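PDB 3LOD: putative acyl-CoA N-acyltransferase from Klebsiella pneumoniae subsp. pneumoniae, which probably transfers an acyl group from acyl-coenzyme A to an acceptor whose identity is not established. Local coordinates for residues I50-R55 against L96-A101; R79-I82 against H86-Q89; L113-G116 against A122-L125; L39-L44 against A66-E71. All blocks are in the same frame, centred on the assembly; numbering follows the deposited sequence.

All four contacts reach one mixed sheet of the GNAT fold. Contact 1 is the buried one: helix 91-104 lies on strand 49-55 through aliphatic carbons. Contact 4 covers the other face of the neighbouring strand 61-69 with loop 39-44, also apolar but partly buried; the backbone bond from Ile67 N to Ile50 O (2.7 Å) joins the two. Contact 2, where strand 74-82 runs out toward the same helix, differs in chemistry, an arginine gripping a main-chain oxygen; its Arg79 packs against Leu41 of contact 4. Contact 3, between strand 110-116 and helix 120-128, is a sparse surface contact, about 16 Å from contact 1 between centres.

Contact 1 (I50-R55 against L96-A101); sequences IALAIR and LAALEA
Leu99 of helix 91-104 lays one methyl against Ile50 and Leu52 of strand 49-55, a helix-on-sheet packing in the core of the GNAT fold. The short helix and strand segments run roughly antiparallel, at 151° between their directions, with axes 9.2 Å apart at closest approach. Ile50 and Leu52, two residues apart in an extended strand, both direct CB at the helix, whereas Ala51 between them faces the other side of the sheet and packs on Ile9.

The side chains of Leu52 and Leu99 lie alongside one another with their ends pointing opposite ways, and Ile50 passes Leu99 in the same manner. CB of Leu99 leaves the helix at a slant; with CG anti to the carbonyl carbon (chi1 -73°), its branch is swung back to the strand, and CD2 becomes the touching atom. Leu99 CD2 is 4.1 Å from Ile50 CG2 and 3.8 Å from Leu52 CG, so it bears on both strand residues at once. Ile50 contributes its short branch.

Leu52 reaches further, beyond the side chains to the helix backbone. The packing is entirely apolar on the side-chain level, and most of the touching residues are buried. Leu95, one turn earlier in the helix, also rests on Leu52, while Met77 of strand 74-82 meets Leu99, which extends the same layer across the sheet. At the far end of the leucine, Leu52 CD1 sits 3.8 Å from Ala98 CB and 3.6 Å from Ala98 O.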
loop_
_atom_site.group_PDB
_atom_site.type_symbol
_atom_site.label_atom_id
_atom_site.label_comp_id
_atom_site.label_asym_id
_atom_site.label_seq_id
_atom_site.Cartn_x
_atom_site.Cartn_y
_atom_site.Cartn_z
ATOM N N ILE A 50 -4.248 -3.792 8.096
ATOM C CA ILE A 50 -3.232 -4.751 7.669
ATOM C C ILE A 50 -2.024 -3.951 7.222
ATOM O O ILE A 50 -2.150 -3.013 6.405
ATOM C CB ILE A 50 -3.690 -5.600 6.464
ATOM C CG1 ILE A 50 -4.822 -6.547 6.847
ATOM C CG2 ILE A 50 -2.531 -6.394 5.830
ATOM C CD1 ILE A 50 -5.629 -6.913 5.601
ATOM N N ALA A 51 -0.860 -4.349 7.716
ATOM C CA ALA A 51 0.363 -3.671 7.409
ATOM C C ALA A 51 1.441 -4.725 7.231
ATOM O O ALA A 51 1.609 -5.627 8.082
ATOM C CB ALA A 51 0.714 -2.778 8.540
ATOM N N LEU A 52 2.189 -4.588 6.146
ATOM C CA LEU A 52 3.240 -5.554 5.766
ATOM C C LEU A 52 4.553 -4.871 5.377
ATOM O O LEU A 52 4.540 -3.705 4.943
ATOM C CB LEU A 52 2.763 -6.378 4.563
ATOM C CG LEU A 52 1.499 -7.241 4.687
ATOM C CD1 LEU A 52 1.208 -8.043 3.392
ATOM C CD2 LEU A 52 1.533 -8.165 5.902
ATOM N N ALA A 53 5.664 -5.601 5.481
ATOM C CA ALA A 53 6.996 -5.090 5.049
ATOM C C ALA A 53 7.707 -6.072 4.141
ATOM O O ALA A 53 7.493 -7.281 4.256
ATOM C CB ALA A 53 7.860 -4.802 6.243
ATOM N N ILE A 54 8.548 -5.567 3.239
ATOM C CA ILE A 54 9.467 -6.426 2.491
ATOM C C ILE A 54 10.869 -6.200 2.955
ATOM O O ILE A 54 11.337 -5.062 3.085
ATOM C CB ILE A 54 9.500 -6.125 1.020
ATOM C CG1 ILE A 54 8.269 -5.423 0.607
ATOM C CG2 ILE A 54 9.598 -7.406 0.147
ATOM C CD1 ILE A 54 8.605 -4.584 -0.580
ATOM N N ARG A 55 11.566 -7.305 3.140
ATOM C CA ARG A 55 12.842 -7.315 3.791
ATOM C C ARG A 55 13.828 -7.911 2.848
ATOM O O ARG A 55 13.536 -8.864 2.133
ATOM C CB ARG A 55 12.752 -8.127 5.079
ATOM C CG ARG A 55 11.415 -7.951 5.813
ATOM C CD ARG A 55 11.409 -8.460 7.259
ATOM N NE ARG A 55 11.989 -7.430 8.110
ATOM C CZ ARG A 55 11.332 -6.648 8.970
ATOM N NH1 ARG A 55 10.020 -6.778 9.169
ATOM N NH2 ARG A 55 12.025 -5.745 9.662
ATOM N N LEU A 96 2.211 -5.972 -3.126
ATOM C CA LEU A 96 0.824 -5.857 -3.560
ATOM C C LEU A 96 0.066 -7.197 -3.488
ATOM O O LEU A 96 -1.017 -7.264 -2.883
ATOM C CB LEU A 96 0.805 -5.268 -4.968
ATOM C CG LEU A 96 -0.548 -5.074 -5.624
ATOM C CD1 LEU A 96 -1.347 -4.077 -4.808
ATOM C CD2 LEU A 96 -0.404 -4.588 -7.064
ATOM N N ALA A 97 0.628 -8.273 -4.037
ATOM C CA ALA A 97 -0.065 -9.578 -4.009
ATOM C C ALA A 97 -0.259 -10.071 -2.590
ATOM O O ALA A 97 -1.210 -10.771 -2.282
ATOM C CB ALA A 97 0.699 -10.585 -4.778
ATOM N N ALA A 98 0.668 -9.700 -1.720
ATOM C CA ALA A 98 0.662 -10.196 -0.363
ATOM C C ALA A 98 -0.387 -9.451 0.450
ATOM O O ALA A 98 -1.002 -10.046 1.361
ATOM C CB ALA A 98 2.025 -10.054 0.249
ATOM N N LEU A 99 -0.611 -8.166 0.132
ATOM C CA LEU A 99 -1.625 -7.370 0.817
ATOM C C LEU A 99 -3.023 -7.823 0.367
ATOM O O LEU A 99 -3.973 -7.919 1.155
ATOM C CB LEU A 99 -1.431 -5.869 0.520
ATOM C CG LEU A 99 -0.229 -5.182 1.204
ATOM C CD1 LEU A 99 0.178 -3.927 0.453
ATOM C CD2 LEU A 99 -0.564 -4.824 2.627
ATOM N N GLU A 100 -3.138 -8.082 -0.923
ATOM C CA GLU A 100 -4.366 -8.649 -1.466
ATOM C C GLU A 100 -4.637 -9.968 -0.771
ATOM O O GLU A 100 -5.760 -10.215 -0.272
ATOM C CB GLU A 100 -4.258 -8.833 -2.992
ATOM C CG GLU A 100 -4.004 -7.535 -3.711
ATOM C CD GLU A 100 -3.875 -7.717 -5.212
ATOM O OE1 GLU A 100 -3.618 -8.857 -5.673
ATOM O OE2 GLU A 100 -4.038 -6.709 -5.934
ATOM N N ALA A 101 -3.632 -10.834 -0.694
ATOM C CA ALA A 101 -3.945 -12.149 -0.068
ATOM C C ALA A 101 -4.490 -11.919 1.356
ATOM O O ALA A 101 -5.507 -12.510 1.740
ATOM C CB ALA A 101 -2.764 -13.168 -0.103
#

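Contact 2 (R79-I82 against H86-Q89); sequences RVYI and HRGQ
The turn leading from strand 74-82 into helix 91-104 probably corresponds to the segment that, in GNAT relatives, forms the pyrophosphate-binding loop for acyl-coenzyme A, and here Arg87 reaches back from it to the last residue of the strand. Its guanidinium holds Ile82 O side-on with two nitrogens: Arg87 NE lies 2.8 Å and Arg87 NH2 3.0 Å from that oxygen. Ile82 O sits close to the guanidinium plane, at its edge. The two bonds use the carbonyl differently, since NH2 approaches almost in line with C=O (164° at the oxygen) whereas NE is tilted 31° from the carbonyl plane. Neither N-H points straight at the acceptor, as expected when two donors share one atom.

An extended chain from CG to NE carries the group this far. On the way Arg87 CG passes 3.8 Å from Ile82 CG2, so the aliphatic part of the arginine packs on the isoleucine whose carbonyl it binds. Arg87 NH2 also comes within 3.7 Å of Tyr81 CE1, with ring and guanidinium planes turned 83° from each other. The Tyr81 ring is itself packed on Leu19 and Leu23 of helix 14-26.

Arg87 is exposed and also touches a crystal neighbour. Even so, two hydrogen bonds from one guanidinium to a single carbonyl oxygen restrict the rotation of that group, and its positive charge probably polarises the peptide at the end of the strand.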
loop_
_atom_site.group_PDB
_atom_site.type_symbol
_atom_site.label_atom_id
_atom_site.label_comp_id
_atom_site.label_asym_id
_atom_site.label_seq_id
_atom_site.Cartn_x
_atom_site.Cartn_y
_atom_site.Cartn_z
ATOM N N ARG A 79 -0.086 3.978 1.978
ATOM C CA ARG A 79 1.255 3.951 2.522
ATOM C C ARG A 79 2.141 2.926 1.911
ATOM O O ARG A 79 2.940 2.335 2.622
ATOM C CB ARG A 79 1.274 3.758 4.041
ATOM C CG ARG A 79 0.397 4.696 4.878
ATOM C CD ARG A 79 0.449 6.146 4.438
ATOM N NE ARG A 79 0.598 7.051 5.563
ATOM C CZ ARG A 79 1.267 8.190 5.452
ATOM N NH1 ARG A 79 1.422 8.991 6.520
ATOM N NH2 ARG A 79 1.810 8.500 4.261
ATOM N N VAL A 80 2.059 2.743 0.606
ATOM C CA VAL A 80 2.929 1.833 -0.132
ATOM C C VAL A 80 4.197 2.523 -0.593
ATOM O O VAL A 80 4.147 3.579 -1.253
ATOM C CB VAL A 80 2.161 1.286 -1.382
ATOM C CG1 VAL A 80 3.035 0.361 -2.240
ATOM C CG2 VAL A 80 0.944 0.559 -0.895
ATOM N N TYR A 81 5.348 1.926 -0.333
ATOM C CA TYR A 81 6.624 2.534 -0.734
ATOM C C TYR A 81 7.642 1.428 -0.793
ATOM O O TYR A 81 7.593 0.502 0.051
ATOM C CB TYR A 81 7.048 3.460 0.361
ATOM C CG TYR A 81 8.411 4.107 0.196
ATOM C CD1 TYR A 81 8.606 5.195 -0.710
ATOM C CD2 TYR A 81 9.496 3.707 1.000
ATOM C CE1 TYR A 81 9.884 5.842 -0.808
ATOM C CE2 TYR A 81 10.761 4.348 0.910
ATOM C CZ TYR A 81 10.934 5.412 -0.004
ATOM O OH TYR A 81 12.143 6.066 -0.109
ATOM N N ILE A 82 8.564 1.525 -1.751
ATOM C CA ILE A 82 9.740 0.642 -1.868
ATOM C C ILE A 82 10.946 1.556 -1.944
ATOM O O ILE A 82 10.990 2.467 -2.807
ATOM C CB ILE A 82 9.737 -0.102 -3.218
ATOM C CG1 ILE A 82 8.464 -0.924 -3.430
ATOM C CG2 ILE A 82 11.045 -0.873 -3.415
ATOM C CD1 ILE A 82 8.177 -1.962 -2.340
ATOM N N HIS A 86 15.981 -0.629 -4.161
ATOM C CA HIS A 86 15.469 -1.977 -4.317
ATOM C C HIS A 86 14.435 -2.135 -5.428
ATOM O O HIS A 86 13.958 -3.245 -5.711
ATOM C CB HIS A 86 15.024 -2.531 -2.969
ATOM C CG HIS A 86 16.171 -2.740 -2.037
ATOM N ND1 HIS A 86 16.732 -1.712 -1.304
ATOM C CD2 HIS A 86 16.941 -3.834 -1.802
ATOM C CE1 HIS A 86 17.745 -2.181 -0.601
ATOM N NE2 HIS A 86 17.891 -3.470 -0.884
ATOM N N ARG A 87 14.153 -1.020 -6.100
ATOM C CA ARG A 87 13.289 -0.981 -7.274
ATOM C C ARG A 87 13.921 -1.636 -8.507
ATOM O O ARG A 87 15.119 -1.947 -8.511
ATOM C CB ARG A 87 12.927 0.470 -7.567
ATOM C CG ARG A 87 12.184 1.109 -6.432
ATOM C CD ARG A 87 11.970 2.545 -6.692
ATOM N NE ARG A 87 11.349 3.173 -5.536
ATOM C CZ ARG A 87 11.062 4.467 -5.474
ATOM N NH1 ARG A 87 11.364 5.235 -6.518
ATOM N NH2 ARG A 87 10.526 5.011 -4.367
ATOM N N GLY A 88 13.122 -1.849 -9.553
ATOM C CA GLY A 88 13.608 -2.437 -10.794
ATOM C C GLY A 88 13.529 -3.956 -10.840
ATOM O O GLY A 88 14.019 -4.584 -11.810
ATOM N N GLN A 89 12.925 -4.550 -9.802
ATOM C CA GLN A 89 12.908 -6.017 -9.651
ATOM C C GLN A 89 11.637 -6.573 -9.032
ATOM O O GLN A 89 11.680 -7.597 -8.335
ATOM C CB GLN A 89 14.151 -6.521 -8.904
ATOM C CG GLN A 89 14.229 -6.100 -7.454
ATOM C CD GLN A 89 15.549 -6.461 -6.833
ATOM O OE1 GLN A 89 16.181 -5.635 -6.203
ATOM N NE2 GLN A 89 15.981 -7.701 -7.017
#

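Contact 3 (L113-G116 against A122-L125); sequences LETG and AIAL
No flat side-chain group takes part where Thr115 and Gly116 meet Ile123; the one planar group touching across is the peptide carbonyl of Gly116. Ile123 CD1 lies 3.7 Å from Gly116 O, and the C=O...CD1 angle of about 131° brings the methyl to the oxygen obliquely rather than end-on.

The segments belong to strand 110-116 and helix 120-128, which follow one another in the GNAT fold with a short connection between them. CB of Thr115 is directed at the helix, and its OG1 is 4.1 Å from Ile123 CG1, a loose approach. Ile123 does not aim CB straight at the strand, yet its longer branch, CG1 beside the backbone N and then extended to CD1 (chi2 167°), carries the methyl past the threonine as far as the glycine carbonyl. Ile123 also touches Val147 of strand 146-152, whose backbone pairs with Thr115.

Only 107 Å² is buried between the segments. With aliphatic carbon set against oxygen and neither a hydrogen bond nor a salt bridge linking them, the contact implies plain van der Waals packing that prescribes little about direction.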
loop_
_atom_site.group_PDB
_atom_site.type_symbol
_atom_site.label_atom_id
_atom_site.label_comp_id
_atom_site.label_asym_id
_atom_site.label_seq_id
_atom_site.Cartn_x
_atom_site.Cartn_y
_atom_site.Cartn_z
ATOM N N LEU A 113 -7.764 2.671 -3.851
ATOM C CA LEU A 113 -6.674 3.501 -3.376
ATOM C C LEU A 113 -6.780 4.880 -3.975
ATOM O O LEU A 113 -7.359 5.045 -5.058
ATOM C CB LEU A 113 -5.286 2.853 -3.715
ATOM C CG LEU A 113 -5.115 2.672 -5.219
ATOM C CD1 LEU A 113 -4.519 3.938 -5.837
ATOM C CD2 LEU A 113 -4.327 1.453 -5.622
ATOM N N GLU A 114 -6.200 5.854 -3.273
ATOM C CA GLU A 114 -5.964 7.203 -3.785
ATOM C C GLU A 114 -4.427 7.411 -3.804
ATOM O O GLU A 114 -3.772 7.129 -2.815
ATOM C CB GLU A 114 -6.660 8.217 -2.849
ATOM C CG GLU A 114 -6.577 9.726 -3.227
ATOM C CD GLU A 114 -5.185 10.390 -3.025
ATOM O OE1 GLU A 114 -4.572 10.327 -1.915
ATOM O OE2 GLU A 114 -4.705 11.009 -4.009
ATOM N N THR A 115 -3.863 7.853 -4.931
ATOM C CA THR A 115 -2.547 8.544 -4.960
ATOM C C THR A 115 -2.570 9.776 -5.834
ATOM O O THR A 115 -3.396 9.882 -6.739
ATOM C CB THR A 115 -1.396 7.749 -5.644
ATOM O OG1 THR A 115 -1.937 6.823 -6.608
ATOM C CG2 THR A 115 -0.444 7.105 -4.616
ATOM N N GLY A 116 -1.571 10.640 -5.643
ATOM C CA GLY A 116 -1.395 11.806 -6.507
ATOM C C GLY A 116 -1.056 11.435 -7.941
ATOM O O GLY A 116 -0.492 10.356 -8.199
ATOM N N ALA A 122 3.792 4.193 -9.155
ATOM C CA ALA A 122 2.812 3.477 -8.395
ATOM C C ALA A 122 1.659 3.281 -9.292
ATOM O O ALA A 122 1.070 2.217 -9.314
ATOM C CB ALA A 122 2.387 4.279 -7.216
ATOM N N ILE A 123 1.304 4.327 -10.026
ATOM C CA ILE A 123 0.087 4.270 -10.799
ATOM C C ILE A 123 0.217 3.154 -11.824
ATOM O O ILE A 123 -0.729 2.395 -12.051
ATOM C CB ILE A 123 -0.200 5.592 -11.512
ATOM C CG1 ILE A 123 -0.792 6.616 -10.530
ATOM C CG2 ILE A 123 -1.205 5.362 -12.621
ATOM C CD1 ILE A 123 -0.809 8.069 -11.074
ATOM N N ALA A 124 1.396 3.046 -12.441
ATOM C CA ALA A 124 1.626 1.995 -13.438
ATOM C C ALA A 124 1.653 0.614 -12.790
ATOM O O ALA A 124 1.201 -0.346 -13.393
ATOM C CB ALA A 124 2.883 2.236 -14.199
ATOM N N LEU A 125 2.200 0.505 -11.582
ATOM C CA LEU A 125 2.195 -0.787 -10.910
ATOM C C LEU A 125 0.737 -1.257 -10.711
ATOM O O LEU A 125 0.391 -2.392 -11.033
ATOM C CB LEU A 125 2.919 -0.703 -9.592
ATOM C CG LEU A 125 2.587 -1.870 -8.662
ATOM C CD1 LEU A 125 3.232 -3.123 -9.183
ATOM C CD2 LEU A 125 3.141 -1.602 -7.323
#

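Contact 4 (L39-L44 against A66-E71); sequences LDLSQL and AIVLSE
Residues 40-43 follow helical backbone angles without regular helical bonding and lie beside the extended strand 61-69, Leu41 and Val68 being nearest with their CA atoms 8.5 Å apart. In the GNAT fold this is part of the connection from helix 14-26 to strand 49-55, a region that in relatives often borders the acceptor site, and it packs on a sheet face.

Ala66 and Val68 present their CB atoms to the loop, whereas Ile67 between them faces the other way, onto Leu99 and Ala103 of helix 91-104. The loop therefore covers the side of the sheet opposite that helix. Leu41 spreads its two methyls over two strand residues: CD1 meets Ala66 CB at 3.8 Å, and CD2 meets Val68 CG2 at 3.7 Å. Having CG anti to the carbonyl carbon (chi1 -80°) aims this fork at the strand. The same leucine also touches Arg79 of the next strand, 74-82.

Leu44 approaches Val68 differently, nearly perpendicular to it rather than obliquely, as Leu41 does. Both valine methyls are thus engaged: CG2 meets both leucines, but of the two only Leu44 reaches CG1, its CD2 standing 4.1 Å from Val68 CG1.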
loop_
_atom_site.group_PDB
_atom_site.type_symbol
_atom_site.label_atom_id
_atom_site.label_comp_id
_atom_site.label_asym_id
_atom_site.label_seq_id
_atom_site.Cartn_x
_atom_site.Cartn_y
_atom_site.Cartn_z
ATOM N N LEU A 39 2.049 9.261 10.471
ATOM C CA LEU A 39 1.149 9.688 11.563
ATOM C C LEU A 39 -0.215 8.849 11.710
ATOM O O LEU A 39 -0.290 7.907 12.556
ATOM C CB LEU A 39 0.958 11.244 11.507
ATOM C CG LEU A 39 0.761 11.968 10.140
ATOM C CD1 LEU A 39 -0.760 12.189 9.734
ATOM C CD2 LEU A 39 1.569 13.299 10.056
ATOM N N ASP A 40 -1.244 9.155 10.886
ATOM C CA ASP A 40 -2.630 8.603 11.065
ATOM C C ASP A 40 -2.811 7.054 11.246
ATOM O O ASP A 40 -3.746 6.640 11.916
ATOM C CB ASP A 40 -3.658 9.212 10.033
ATOM C CG ASP A 40 -5.165 9.313 10.595
ATOM O OD1 ASP A 40 -5.959 10.134 10.039
ATOM O OD2 ASP A 40 -5.567 8.603 11.567
ATOM N N LEU A 41 -1.972 6.191 10.689
ATOM C CA LEU A 41 -2.286 4.751 10.809
ATOM C C LEU A 41 -2.219 4.190 12.223
ATOM O O LEU A 41 -2.863 3.191 12.529
ATOM C CB LEU A 41 -1.423 3.888 9.890
ATOM C CG LEU A 41 -1.737 3.723 8.403
ATOM C CD1 LEU A 41 -0.752 2.781 7.814
ATOM C CD2 LEU A 41 -3.110 3.201 8.152
ATOM N N SER A 42 -1.433 4.824 13.080
ATOM C CA SER A 42 -1.216 4.314 14.429
ATOM C C SER A 42 -2.454 4.411 15.305
ATOM O O SER A 42 -2.639 3.571 16.175
ATOM C CB SER A 42 -0.035 5.026 15.084
ATOM O OG SER A 42 0.044 6.367 14.646
ATOM N N GLN A 43 -3.304 5.412 15.056
ATOM C CA GLN A 43 -4.491 5.702 15.897
ATOM C C GLN A 43 -5.603 4.688 15.771
ATOM O O GLN A 43 -6.322 4.428 16.727
ATOM C CB GLN A 43 -5.134 7.049 15.543
ATOM C CG GLN A 43 -4.277 8.025 14.760
ATOM C CD GLN A 43 -3.487 9.002 15.621
ATOM O OE1 GLN A 43 -2.755 9.842 15.091
ATOM N NE2 GLN A 43 -3.644 8.915 16.944
ATOM N N LEU A 44 -5.767 4.148 14.569
ATOM C CA LEU A 44 -6.955 3.378 14.212
ATOM C C LEU A 44 -7.074 2.092 15.016
ATOM O O LEU A 44 -6.059 1.542 15.471
ATOM C CB LEU A 44 -6.959 3.065 12.709
ATOM C CG LEU A 44 -7.502 4.093 11.715
ATOM C CD1 LEU A 44 -7.023 5.510 11.953
ATOM C CD2 LEU A 44 -7.053 3.688 10.361
ATOM N N ALA A 66 -0.005 -0.957 3.371
ATOM C CA ALA A 66 -1.058 -1.199 4.342
ATOM C C ALA A 66 -2.441 -1.067 3.728
ATOM O O ALA A 66 -2.638 -0.365 2.684
ATOM C CB ALA A 66 -0.928 -0.264 5.497
ATOM N N ILE A 67 -3.381 -1.758 4.357
ATOM C CA ILE A 67 -4.768 -1.723 3.934
ATOM C C ILE A 67 -5.587 -1.463 5.168
ATOM O O ILE A 67 -5.410 -2.139 6.197
ATOM C CB ILE A 67 -5.202 -3.061 3.320
ATOM C CG1 ILE A 67 -4.543 -3.230 1.963
ATOM C CG2 ILE A 67 -6.743 -3.144 3.206
ATOM C CD1 ILE A 67 -4.675 -4.627 1.410
ATOM N N VAL A 68 -6.478 -0.487 5.060
ATOM C CA VAL A 68 -7.445 -0.173 6.106
ATOM C C VAL A 68 -8.777 -0.724 5.658
ATOM O O VAL A 68 -9.281 -0.296 4.600
ATOM C CB VAL A 68 -7.609 1.327 6.234
ATOM C CG1 VAL A 68 -8.776 1.676 7.240
ATOM C CG2 VAL A 68 -6.282 1.976 6.639
ATOM N N LEU A 69 -9.333 -1.666 6.446
ATOM C CA LEU A 69 -10.611 -2.347 6.165
ATOM C C LEU A 69 -11.861 -1.725 6.800
ATOM O O LEU A 69 -11.880 -1.394 7.979
ATOM C CB LEU A 69 -10.558 -3.757 6.683
ATOM C CG LEU A 69 -9.427 -4.689 6.347
ATOM C CD1 LEU A 69 -9.453 -5.768 7.419
ATOM C CD2 LEU A 69 -9.792 -5.246 5.030
ATOM N N SER A 70 -12.943 -1.655 6.027
ATOM C CA SER A 70 -14.178 -1.059 6.469
ATOM C C SER A 70 -15.132 -2.190 6.811
ATOM O O SER A 70 -14.891 -3.352 6.459
ATOM C CB SER A 70 -14.746 -0.242 5.329
ATOM O OG SER A 70 -15.627 -1.031 4.518
ATOM N N GLU A 71 -16.228 -1.868 7.483
ATOM C CA GLU A 71 -17.127 -2.945 7.864
ATOM C C GLU A 71 -18.021 -3.430 6.704
ATOM O O GLU A 71 -18.661 -4.461 6.825
ATOM C CB GLU A 71 -17.901 -2.666 9.174
ATOM C CG GLU A 71 -18.607 -1.320 9.245
ATOM C CD GLU A 71 -19.054 -0.962 10.669
ATOM O OE1 GLU A 71 -18.176 -0.726 11.541
ATOM O OE2 GLU A 71 -20.279 -0.902 10.910
#